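Local coordinates for glutamate--LysW ligase ArgX (Sulfolobus tokodaii, PDB 3VPB), which probably joins glutamate, at the expense of ATP, to the C-terminal glutamate of the carrier protein LysW on the pathway to arginine, at residues I99-D103 with K244-N249; G85-Y91 with K127-G131; A116-R120 with H164-E168. All blocks are in the same frame, centred on the assembly; numbering follows the deposited sequence.

How the interactions relate
All three contacts lie in the ATP-grasp domain and reach ADP, yet their chemistry follows their place. Interaction 2 is largely buried, with no exposed residue, and works with polar groups: a backbone bond, ordered waters and two lysines aimed at the nucleotide. Interaction 3 is a buried helix-on-sheet contact, apolar at its centre and turning polar toward Arg-120; both 2 and 3 touch the second subunit. Interaction 1 has a buried apolar middle but exposed charges at Asp-103 and Lys-244. They share partners: Glu-168 of interaction 3 pairs with Lys-244 of interaction 1, strand 164-168 runs beside Lys-127 of interaction 2, and Tyr-91 packs on Ile-101 and Pro-102 while its hydroxyl reaches Gln-167.

Interaction 1: residues I99-D103 with K244-N249; sequences IPIPD and KGYVVN. With ADP (adenosine-5'-diphosphate), chain L.
Pro-100 and Val-248 make the backbone bond of this contact: Val-248 N gives its proton to Pro-100 O at 2.9 Å, with 157° at the hydrogen and the donor tilted 30° from the carbonyl plane. The neighbouring carbonyl, Val-248 O, is less well served. It is buried without a conventional partner, and a CA-H...O contact from Ile-101 CA, 3.5 Å away, is a weak substitute. Proline suits both Pro-100 and Pro-102, since neither has an N-H to be satisfied; the ring atom Pro-100 CG lies 3.2 Å from Tyr-246 O. Val-247 holds CG1 anti to its backbone N (chi1 -179°), which sends that methyl against the Ile-101 carbonyl carbon and the Pro-102 ring. Val-248 instead uses CG2, the branch anti to its carbonyl carbon, against Ile-99 CG2 at 3.6 Å. Strand 245-252 is outermost, within this chain, in the five-stranded sheet, one of two antiparallel sheets between which an ATP-grasp enzyme holds its nucleotide, and the 99-103 loop crosses it nearly at a right angle on the way from helix 87-96 to strand 104-107. At the exposed end Lys-244, bent at chi3, brings NZ to a long salt bridge with Asp-103 OD1 (3.5 Å). Its stronger partner is Glu-168, and a water that accepts from Lys-244 NZ donates to Ile-101 O at 2.9 Å. Lysine fits here because one ammonium can serve two carboxylates and a water. Deeper in, Asn-249 divides its amide: OD1 accepts from Lys-127 NZ, while ND2 makes a weak bond to ADP O1A at 3.1 Å.

Interaction 2: residues G85-Y91 with K127-G131; sequences GDKILTY and KPPIG. With ADP (adenosine-5'-diphosphate), chain L.
Lys-87 and Lys-127 cross at about a right angle, Lys-87 CD lying 3.9 Å from Lys-127 CE, and each carries its ammonium to a different part of ADP. The Lys-127 chain is extended beyond CG, so that NZ reaches both the adenine N7 and the alpha-phosphate O1A, the latter at 2.8 Å; Asn-249 OD1 and Gln-167 OE1 are also within hydrogen-bonding distance, more acceptors than three N-H groups can serve at once. Lys-87 is straight until a last bend (chi4 72°) turns NZ to the beta-phosphate O1B at 2.9 Å. One water links this NZ to Pro-128 O; a second, with more acceptors near than protons, lies between NZ and the carbonyls of Pro-129 and Gly-131. A long, flexible cation suits both places, which face the phosphates. Tyr-91 meets Lys-127 crosswise, with a weak bond from Lys-127 NZ to its OH, which is more strongly engaged with Gln-167. In this ATP-grasp domain the start of helix 87-96 packs beside the loop after strand 124-127, both lining the nucleotide cleft. Lys-87 N, at the helix's first turn, donates almost straight (177°) to a lone pair of Pro-129 O at 2.9 Å. Asp-86 is the N-cap: its OD2 accepts from Leu-89 N at 3.1 Å and weakly from Ile-88 N, while OD1 is hydrogen-bonded to Tyr-62 OH of the second subunit. Asp-86 and Ile-88 run alongside the rigid, compact Pro-129 ring and meet it at CB from adjacent directions, Ile-88 CD1 at 3.8 Å.

Interaction 3: residues A116-R120 with H164-E168; sequences AYEQR and HIVQE. With ADP (adenosine-5'-diphosphate), chain L.
Ala-116 sets its methyl against Val-166, CB to CG2 at 3.9 Å. With so small a side chain the helix can come close to the sheet, and here the two CA atoms are 6.9 Å apart. Tyr-117 comes next and reaches across Val-166 at about a right angle, its CE2 4.0 Å from Val-166 CG2 and its CD2 close to CG1. Val-166 thus spends both branches on the helix. At the far end of the ring Tyr-117 OH approaches His-164 ND1, and both are hydrogen-bonded to Asp-126, whose carboxylate satisfies the two. Arg-120 finishes the segment. Its chain runs antiparallel to the Val-166 side chain, with CD 3.8 Å from Val-166 CG1, and bends at chi2 and chi3 (-146° and 82°) to bring the guanidinium over the backbone of the strand. One face of that flat group has Glu-168 N over its centre, 3.7 Å above the plane, and NH2 lies 3.4 Å from Glu-168 CB. The Glu-168 carboxylate is instead paired with Lys-244. On the strand's other side, Gln-167, whose CB points away from the helix, accepts from the adenine N6 through OE1 at 2.8 Å, and Glu-168 O accepts from N6 at 2.9 Å. The axis of 116-120 runs 11° from that of 164-168, and the contact backs the adenine end of the nucleotide cleft, where the four-stranded sheet, with this helix on one side, and the five-stranded sheet opposite enclose the nucleotide, as in ATP-grasp enzymes.

Interaction 1: residues I99-D103 with K244-N249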
loop_
_atom_site.group_PDB
_atom_site.type_symbol
_atom_site.label_atom_id
_atom_site.label_comp_id
_atom_site.label_asym_id
_atom_site.label_seq_id
_atom_site.Cartn_x
_atom_site.Cartn_y
_atom_site.Cartn_z
ATOM N N ILE B 99 14.448 -32.932 3.363
ATOM C CA ILE B 99 14.456 -32.586 1.951
ATOM C C ILE B 99 15.409 -31.413 1.754
ATOM O O ILE B 99 15.366 -30.454 2.514
ATOM C CB ILE B 99 13.049 -32.253 1.449
ATOM C CG1 ILE B 99 12.230 -33.526 1.302
ATOM C CG2 ILE B 99 13.082 -31.471 0.129
ATOM C CD1 ILE B 99 12.596 -34.365 0.094
ATOM N N PRO B 100 16.284 -31.492 0.738
ATOM C CA PRO B 100 17.268 -30.426 0.561
ATOM C C PRO B 100 16.576 -29.185 0.012
ATOM O O PRO B 100 15.712 -29.289 -0.871
ATOM C CB PRO B 100 18.241 -31.029 -0.470
ATOM C CG PRO B 100 17.359 -31.935 -1.266
ATOM C CD PRO B 100 16.500 -32.592 -0.219
ATOM N N ILE B 101 16.893 -28.041 0.615
ATOM C CA ILE B 101 16.341 -26.753 0.210
ATOM C C ILE B 101 17.520 -25.828 0.091
ATOM O O ILE B 101 18.606 -26.121 0.606
ATOM C CB ILE B 101 15.307 -26.205 1.276
ATOM C CG1 ILE B 101 16.028 -25.898 2.607
ATOM C CG2 ILE B 101 14.105 -27.178 1.387
ATOM C CD1 ILE B 101 15.209 -25.088 3.652
ATOM N N PRO B 102 17.354 -24.686 -0.595
ATOM C CA PRO B 102 18.540 -23.828 -0.619
ATOM C C PRO B 102 18.932 -23.369 0.781
ATOM O O PRO B 102 18.062 -23.169 1.632
ATOM C CB PRO B 102 18.085 -22.611 -1.440
ATOM C CG PRO B 102 16.903 -23.113 -2.243
ATOM C CD PRO B 102 16.218 -24.109 -1.324
ATOM N N ASP B 103 20.229 -23.221 1.035
ATOM C CA ASP B 103 20.675 -22.729 2.351
ATOM C C ASP B 103 20.062 -21.362 2.598
ATOM O O ASP B 103 20.302 -20.453 1.815
ATOM C CB ASP B 103 22.193 -22.627 2.375
ATOM C CG ASP B 103 22.869 -23.978 2.491
ATOM O OD1 ASP B 103 22.188 -24.982 2.789
ATOM O OD2 ASP B 103 24.102 -24.022 2.319
ATOM N N LYS B 244 25.520 -30.502 -4.657
ATOM C CA LYS B 244 24.454 -31.158 -3.873
ATOM C C LYS B 244 23.357 -31.846 -4.688
ATOM O O LYS B 244 22.557 -32.611 -4.137
ATOM C CB LYS B 244 23.808 -30.162 -2.897
ATOM C CG LYS B 244 24.749 -29.584 -1.847
ATOM C CD LYS B 244 23.995 -28.710 -0.829
ATOM C CE LYS B 244 23.762 -27.276 -1.315
ATOM N NZ LYS B 244 23.000 -26.491 -0.275
ATOM N N GLY B 245 23.298 -31.567 -5.985
ATOM C CA GLY B 245 22.277 -32.121 -6.855
ATOM C C GLY B 245 20.957 -31.406 -6.719
ATOM O O GLY B 245 20.906 -30.167 -6.710
ATOM N N TYR B 246 19.877 -32.179 -6.614
ATOM C CA TYR B 246 18.536 -31.578 -6.665
ATOM C C TYR B 246 18.168 -30.935 -5.330
ATOM O O TYR B 246 18.280 -31.554 -4.264
ATOM C CB TYR B 246 17.469 -32.589 -7.062
ATOM C CG TYR B 246 17.654 -33.180 -8.443
ATOM C CD1 TYR B 246 17.711 -32.353 -9.563
ATOM C CD2 TYR B 246 17.758 -34.564 -8.627
ATOM C CE1 TYR B 246 17.878 -32.885 -10.858
ATOM C CE2 TYR B 246 17.919 -35.111 -9.923
ATOM C CZ TYR B 246 17.973 -34.257 -11.019
ATOM O OH TYR B 246 18.132 -34.761 -12.284
ATOM N N VAL B 247 17.705 -29.700 -5.418
ATOM C CA VAL B 247 17.338 -28.900 -4.254
ATOM C C VAL B 247 15.922 -28.405 -4.525
ATOM O O VAL B 247 15.665 -27.828 -5.586
ATOM C CB VAL B 247 18.342 -27.710 -4.100
ATOM C CG1 VAL B 247 18.005 -26.879 -2.912
ATOM C CG2 VAL B 247 19.773 -28.209 -3.920
ATOM N N VAL B 248 15.006 -28.612 -3.580
ATOM C CA VAL B 248 13.628 -28.137 -3.769
ATOM C C VAL B 248 13.545 -26.659 -3.413
ATOM O O VAL B 248 13.914 -26.248 -2.297
ATOM C CB VAL B 248 12.604 -28.961 -2.947
ATOM C CG1 VAL B 248 11.180 -28.449 -3.209
ATOM C CG2 VAL B 248 12.714 -30.429 -3.324
ATOM N N ASN B 249 13.088 -25.864 -4.375
ATOM C CA ASN B 249 12.959 -24.437 -4.204
ATOM C C ASN B 249 11.572 -23.993 -3.732
ATOM O O ASN B 249 11.460 -23.082 -2.908
ATOM C CB ASN B 249 13.312 -23.767 -5.525
ATOM C CG ASN B 249 13.417 -22.271 -5.417
ATOM O OD1 ASN B 249 13.822 -21.729 -4.391
ATOM N ND2 ASN B 249 13.066 -21.590 -6.501
HETATM P PB ADP L . 8.105 -17.853 -7.651
HETATM O O1B ADP L . 7.098 -18.427 -6.727
HETATM O O2B ADP L . 8.291 -18.582 -8.971
HETATM O O3B ADP L . 8.038 -16.365 -7.843
HETATM P PA ADP L . 10.734 -18.973 -7.119
HETATM O O1A ADP L . 11.412 -19.105 -5.759
HETATM O O2A ADP L . 10.298 -20.167 -7.938
HETATM O O3A ADP L . 9.497 -17.982 -6.847
HETATM O "O5'" ADP L . 11.730 -18.079 -8.006
HETATM C "C5'" ADP L . 11.490 -17.743 -9.373
HETATM C "C4'" ADP L . 12.735 -18.020 -10.195
HETATM O "O4'" ADP L . 13.845 -17.345 -9.593
HETATM C "C3'" ADP L . 13.091 -19.509 -10.160
HETATM O "O3'" ADP L . 12.461 -20.212 -11.238
HETATM C "C2'" ADP L . 14.593 -19.495 -10.317
HETATM O "O2'" ADP L . 14.950 -19.351 -11.699
HETATM C "C1'" ADP L . 14.978 -18.221 -9.613
HETATM N N9 ADP L . 15.374 -18.496 -8.219
HETATM C C8 ADP L . 14.624 -18.351 -7.096
HETATM N N7 ADP L . 15.375 -18.655 -6.028
HETATM C C5 ADP L . 16.606 -18.988 -6.466
HETATM C C6 ADP L . 17.865 -19.439 -5.860
HETATM N N6 ADP L . 17.960 -19.552 -4.521
HETATM N N1 ADP L . 18.941 -19.645 -6.676
HETATM C C2 ADP L . 18.870 -19.514 -8.006
HETATM N N3 ADP L . 17.721 -19.136 -8.622
HETATM C C4 ADP L . 16.597 -18.880 -7.901
HETATM O O HOH W 1 20.548 -28.159 0.032
#

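Interaction 2: residues G85-Y91 with K127-G131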
loop_
_atom_site.group_PDB
_atom_site.type_symbol
_atom_site.label_atom_id
_atom_site.label_comp_id
_atom_site.label_asym_id
_atom_site.label_seq_id
_atom_site.Cartn_x
_atom_site.Cartn_y
_atom_site.Cartn_z
ATOM N N GLY B 85 1.558 -21.970 -0.492
ATOM C CA GLY B 85 1.518 -20.549 -0.880
ATOM C C GLY B 85 2.477 -19.685 -0.079
ATOM O O GLY B 85 2.621 -18.484 -0.343
ATOM N N ASP B 86 3.090 -20.262 0.944
ATOM C CA ASP B 86 4.053 -19.537 1.759
ATOM C C ASP B 86 5.397 -20.245 1.779
ATOM O O ASP B 86 5.519 -21.355 2.336
ATOM C CB ASP B 86 3.523 -19.374 3.167
ATOM C CG ASP B 86 4.334 -18.376 3.956
ATOM O OD1 ASP B 86 3.765 -17.319 4.265
ATOM O OD2 ASP B 86 5.539 -18.646 4.239
ATOM N N LYS B 87 6.395 -19.634 1.142
ATOM C CA LYS B 87 7.705 -20.266 1.000
ATOM C C LYS B 87 8.385 -20.572 2.330
ATOM O O LYS B 87 9.042 -21.605 2.435
ATOM C CB LYS B 87 8.631 -19.446 0.110
ATOM C CG LYS B 87 8.163 -19.415 -1.344
ATOM C CD LYS B 87 9.253 -18.857 -2.249
ATOM C CE LYS B 87 8.818 -18.930 -3.723
ATOM N NZ LYS B 87 7.750 -17.909 -3.986
ATOM N N ILE B 88 8.191 -19.734 3.349
ATOM C CA ILE B 88 8.807 -20.009 4.670
ATOM C C ILE B 88 8.165 -21.234 5.316
ATOM O O ILE B 88 8.875 -22.093 5.864
ATOM C CB ILE B 88 8.783 -18.766 5.611
ATOM C CG1 ILE B 88 9.687 -17.670 5.034
ATOM C CG2 ILE B 88 9.174 -19.157 7.086
ATOM C CD1 ILE B 88 9.504 -16.292 5.670
ATOM N N LEU B 89 6.836 -21.322 5.233
ATOM C CA LEU B 89 6.127 -22.488 5.794
ATOM C C LEU B 89 6.502 -23.777 5.051
ATOM O O LEU B 89 6.646 -24.848 5.669
ATOM C CB LEU B 89 4.608 -22.254 5.762
ATOM C CG LEU B 89 4.130 -21.006 6.517
ATOM C CD1 LEU B 89 2.644 -21.080 6.543
ATOM C CD2 LEU B 89 4.719 -20.922 7.940
ATOM N N THR B 90 6.642 -23.666 3.732
ATOM C CA THR B 90 7.075 -24.793 2.894
ATOM C C THR B 90 8.487 -25.232 3.293
ATOM O O THR B 90 8.732 -26.416 3.541
ATOM C CB THR B 90 7.045 -24.429 1.398
ATOM O OG1 THR B 90 5.690 -24.245 0.987
ATOM C CG2 THR B 90 7.669 -25.521 0.544
ATOM N N TYR B 91 9.417 -24.282 3.347
ATOM C CA TYR B 91 10.816 -24.626 3.712
ATOM C C TYR B 91 10.854 -25.236 5.109
ATOM O O TYR B 91 11.599 -26.192 5.351
ATOM C CB TYR B 91 11.735 -23.396 3.658
ATOM C CG TYR B 91 12.088 -22.907 2.268
ATOM C CD1 TYR B 91 12.181 -21.537 2.015
ATOM C CD2 TYR B 91 12.350 -23.791 1.220
ATOM C CE1 TYR B 91 12.513 -21.053 0.755
ATOM C CE2 TYR B 91 12.672 -23.333 -0.054
ATOM C CZ TYR B 91 12.763 -21.963 -0.278
ATOM O OH TYR B 91 13.102 -21.510 -1.511
ATOM N N LYS B 127 14.090 -13.155 -1.578
ATOM C CA LYS B 127 12.730 -13.139 -2.082
ATOM C C LYS B 127 11.747 -13.189 -0.921
ATOM O O LYS B 127 12.093 -13.659 0.170
ATOM C CB LYS B 127 12.494 -14.284 -3.085
ATOM C CG LYS B 127 12.628 -15.678 -2.439
ATOM C CD LYS B 127 12.837 -16.766 -3.505
ATOM C CE LYS B 127 13.018 -18.128 -2.833
ATOM N NZ LYS B 127 13.476 -19.146 -3.875
ATOM N N PRO B 128 10.526 -12.694 -1.144
ATOM C CA PRO B 128 9.544 -12.746 -0.053
ATOM C C PRO B 128 8.884 -14.136 -0.003
ATOM O O PRO B 128 8.980 -14.878 -0.986
ATOM C CB PRO B 128 8.514 -11.689 -0.452
ATOM C CG PRO B 128 9.132 -10.875 -1.554
ATOM C CD PRO B 128 10.097 -11.815 -2.255
ATOM N N PRO B 129 8.192 -14.459 1.096
ATOM C CA PRO B 129 7.524 -15.748 1.204
ATOM C C PRO B 129 6.281 -15.873 0.339
ATOM O O PRO B 129 5.871 -16.976 0.029
ATOM C CB PRO B 129 7.176 -15.842 2.699
ATOM C CG PRO B 129 7.047 -14.432 3.160
ATOM C CD PRO B 129 8.085 -13.676 2.341
ATOM N N ILE B 130 5.667 -14.755 -0.016
ATOM C CA ILE B 130 4.514 -14.798 -0.900
ATOM C C ILE B 130 4.872 -14.174 -2.222
ATOM O O ILE B 130 5.732 -13.286 -2.300
ATOM C CB ILE B 130 3.248 -14.124 -0.306
ATOM C CG1 ILE B 130 3.579 -12.756 0.314
ATOM C CG2 ILE B 130 2.581 -15.049 0.691
ATOM C CD1 ILE B 130 2.340 -12.002 0.791
ATOM N N GLY B 131 4.235 -14.680 -3.267
ATOM C CA GLY B 131 4.465 -14.211 -4.603
ATOM C C GLY B 131 4.578 -15.397 -5.531
ATOM O O GLY B 131 4.711 -16.556 -5.084
HETATM P PB ADP L . 8.105 -17.853 -7.651
HETATM O O1B ADP L . 7.098 -18.427 -6.727
HETATM O O2B ADP L . 8.291 -18.582 -8.971
HETATM O O3B ADP L . 8.038 -16.365 -7.843
HETATM P PA ADP L . 10.734 -18.973 -7.119
HETATM O O1A ADP L . 11.412 -19.105 -5.759
HETATM O O2A ADP L . 10.298 -20.167 -7.938
HETATM O O3A ADP L . 9.497 -17.982 -6.847
HETATM O "O5'" ADP L . 11.730 -18.079 -8.006
HETATM C "C5'" ADP L . 11.490 -17.743 -9.373
HETATM C "C4'" ADP L . 12.735 -18.020 -10.195
HETATM O "O4'" ADP L . 13.845 -17.345 -9.593
HETATM C "C3'" ADP L . 13.091 -19.509 -10.160
HETATM O "O3'" ADP L . 12.461 -20.212 -11.238
HETATM C "C2'" ADP L . 14.593 -19.495 -10.317
HETATM O "O2'" ADP L . 14.950 -19.351 -11.699
HETATM C "C1'" ADP L . 14.978 -18.221 -9.613
HETATM N N9 ADP L . 15.374 -18.496 -8.219
HETATM C C8 ADP L . 14.624 -18.351 -7.096
HETATM N N7 ADP L . 15.375 -18.655 -6.028
HETATM C C5 ADP L . 16.606 -18.988 -6.466
HETATM C C6 ADP L . 17.865 -19.439 -5.860
HETATM N N6 ADP L . 17.960 -19.552 -4.521
HETATM N N1 ADP L . 18.941 -19.645 -6.676
HETATM C C2 ADP L . 18.870 -19.514 -8.006
HETATM N N3 ADP L . 17.721 -19.136 -8.622
HETATM C C4 ADP L . 16.597 -18.880 -7.901
HETATM O O HOH W 2 2.392 -17.050 -2.772
HETATM O O HOH W 3 5.253 -18.347 -2.649
HETATM O O HOH W 4 8.848 -15.491 -3.617
#

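Interaction 3: residues A116-R120 with H164-E168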
loop_
_atom_site.group_PDB
_atom_site.type_symbol
_atom_site.label_atom_id
_atom_site.label_comp_id
_atom_site.label_asym_id
_atom_site.label_seq_id
_atom_site.Cartn_x
_atom_site.Cartn_y
_atom_site.Cartn_z
ATOM N N ALA B 116 21.715 -10.475 7.744
ATOM C CA ALA B 116 21.696 -11.694 6.931
ATOM C C ALA B 116 22.650 -11.627 5.741
ATOM O O ALA B 116 23.391 -12.581 5.495
ATOM C CB ALA B 116 20.267 -12.036 6.459
ATOM N N TYR B 117 22.627 -10.518 4.997
ATOM C CA TYR B 117 23.561 -10.319 3.875
ATOM C C TYR B 117 24.990 -10.395 4.371
ATOM O O TYR B 117 25.843 -11.064 3.757
ATOM C CB TYR B 117 23.361 -8.938 3.194
ATOM C CG TYR B 117 21.987 -8.657 2.595
ATOM C CD1 TYR B 117 21.633 -7.339 2.232
ATOM C CD2 TYR B 117 21.047 -9.670 2.384
ATOM C CE1 TYR B 117 20.385 -7.057 1.682
ATOM C CE2 TYR B 117 19.780 -9.394 1.855
ATOM C CZ TYR B 117 19.465 -8.076 1.492
ATOM O OH TYR B 117 18.240 -7.751 0.959
ATOM N N GLU B 118 25.246 -9.695 5.475
ATOM C CA GLU B 118 26.568 -9.675 6.115
ATOM C C GLU B 118 27.036 -11.059 6.593
ATOM O O GLU B 118 28.236 -11.358 6.526
ATOM C CB GLU B 118 26.606 -8.652 7.256
ATOM C CG GLU B 118 26.554 -7.210 6.752
ATOM C CD GLU B 118 26.307 -6.182 7.843
ATOM O OE1 GLU B 118 25.893 -6.567 8.973
ATOM O OE2 GLU B 118 26.541 -4.972 7.560
ATOM N N GLN B 119 26.108 -11.896 7.053
ATOM C CA GLN B 119 26.445 -13.243 7.551
ATOM C C GLN B 119 26.774 -14.203 6.428
ATOM O O GLN B 119 27.646 -15.057 6.585
ATOM C CB GLN B 119 25.303 -13.836 8.391
ATOM C CG GLN B 119 25.246 -13.274 9.806
ATOM C CD GLN B 119 24.049 -13.758 10.614
ATOM O OE1 GLN B 119 23.646 -13.111 11.587
ATOM N NE2 GLN B 119 23.487 -14.896 10.229
ATOM N N ARG B 120 26.060 -14.046 5.314
ATOM C CA ARG B 120 26.115 -14.929 4.145
ATOM C C ARG B 120 27.146 -14.500 3.106
ATOM O O ARG B 120 27.748 -15.330 2.432
ATOM C CB ARG B 120 24.784 -14.858 3.420
ATOM C CG ARG B 120 23.747 -15.798 3.839
ATOM C CD ARG B 120 22.965 -16.158 2.584
ATOM N NE ARG B 120 23.699 -17.200 1.885
ATOM C CZ ARG B 120 23.584 -18.488 2.169
ATOM N NH1 ARG B 120 22.719 -18.896 3.103
ATOM N NH2 ARG B 120 24.318 -19.359 1.500
ATOM N N HIS B 164 12.126 -11.396 4.598
ATOM C CA HIS B 164 13.122 -11.710 3.584
ATOM C C HIS B 164 13.583 -13.146 3.728
ATOM O O HIS B 164 14.074 -13.515 4.801
ATOM C CB HIS B 164 14.369 -10.861 3.761
ATOM C CG HIS B 164 14.138 -9.378 3.638
ATOM N ND1 HIS B 164 14.666 -8.634 2.609
ATOM C CD2 HIS B 164 13.522 -8.500 4.461
ATOM C CE1 HIS B 164 14.355 -7.361 2.779
ATOM N NE2 HIS B 164 13.646 -7.253 3.889
ATOM N N ILE B 165 13.517 -13.896 2.629
ATOM C CA ILE B 165 14.183 -15.202 2.548
ATOM C C ILE B 165 15.504 -14.963 1.821
ATOM O O ILE B 165 15.511 -14.692 0.630
ATOM C CB ILE B 165 13.364 -16.244 1.786
ATOM C CG1 ILE B 165 11.941 -16.341 2.373
ATOM C CG2 ILE B 165 14.078 -17.613 1.840
ATOM C CD1 ILE B 165 10.992 -17.266 1.547
ATOM N N VAL B 166 16.601 -15.048 2.557
ATOM C CA VAL B 166 17.919 -14.737 2.028
ATOM C C VAL B 166 18.631 -16.059 1.815
ATOM O O VAL B 166 18.907 -16.758 2.780
ATOM C CB VAL B 166 18.702 -13.898 3.046
ATOM C CG1 VAL B 166 20.131 -13.621 2.550
ATOM C CG2 VAL B 166 17.932 -12.580 3.380
ATOM N N GLN B 167 18.964 -16.393 0.570
ATOM C CA GLN B 167 19.478 -17.742 0.338
ATOM C C GLN B 167 20.583 -17.821 -0.688
ATOM O O GLN B 167 20.842 -16.878 -1.444
ATOM C CB GLN B 167 18.345 -18.729 -0.004
ATOM C CG GLN B 167 17.264 -18.188 -0.883
ATOM C CD GLN B 167 16.257 -19.224 -1.407
ATOM O OE1 GLN B 167 16.003 -19.230 -2.591
ATOM N NE2 GLN B 167 15.664 -20.070 -0.524
ATOM N N GLU B 168 21.246 -18.956 -0.691
ATOM C CA GLU B 168 22.318 -19.193 -1.657
ATOM C C GLU B 168 21.755 -19.147 -3.069
ATOM O O GLU B 168 20.616 -19.544 -3.314
ATOM C CB GLU B 168 23.000 -20.541 -1.398
ATOM C CG GLU B 168 22.080 -21.716 -1.488
ATOM C CD GLU B 168 22.817 -23.048 -1.366
ATOM O OE1 GLU B 168 23.947 -23.171 -1.920
ATOM O OE2 GLU B 168 22.256 -23.976 -0.732
HETATM P PB ADP L . 8.105 -17.853 -7.651
HETATM O O1B ADP L . 7.098 -18.427 -6.727
HETATM O O2B ADP L . 8.291 -18.582 -8.971
HETATM O O3B ADP L . 8.038 -16.365 -7.843
HETATM P PA ADP L . 10.734 -18.973 -7.119
HETATM O O1A ADP L . 11.412 -19.105 -5.759
HETATM O O2A ADP L . 10.298 -20.167 -7.938
HETATM O O3A ADP L . 9.497 -17.982 -6.847
HETATM O "O5'" ADP L . 11.730 -18.079 -8.006
HETATM C "C5'" ADP L . 11.490 -17.743 -9.373
HETATM C "C4'" ADP L . 12.735 -18.020 -10.195
HETATM O "O4'" ADP L . 13.845 -17.345 -9.593
HETATM C "C3'" ADP L . 13.091 -19.509 -10.160
HETATM O "O3'" ADP L . 12.461 -20.212 -11.238
HETATM C "C2'" ADP L . 14.593 -19.495 -10.317
HETATM O "O2'" ADP L . 14.950 -19.351 -11.699
HETATM C "C1'" ADP L . 14.978 -18.221 -9.613
HETATM N N9 ADP L . 15.374 -18.496 -8.219
HETATM C C8 ADP L . 14.624 -18.351 -7.096
HETATM N N7 ADP L . 15.375 -18.655 -6.028
HETATM C C5 ADP L . 16.606 -18.988 -6.466
HETATM C C6 ADP L . 17.865 -19.439 -5.860
HETATM N N6 ADP L . 17.960 -19.552 -4.521
HETATM N N1 ADP L . 18.941 -19.645 -6.676
HETATM C C2 ADP L . 18.870 -19.514 -8.006
HETATM N N3 ADP L . 17.721 -19.136 -8.622
HETATM C C4 ADP L . 16.597 -18.880 -7.901
#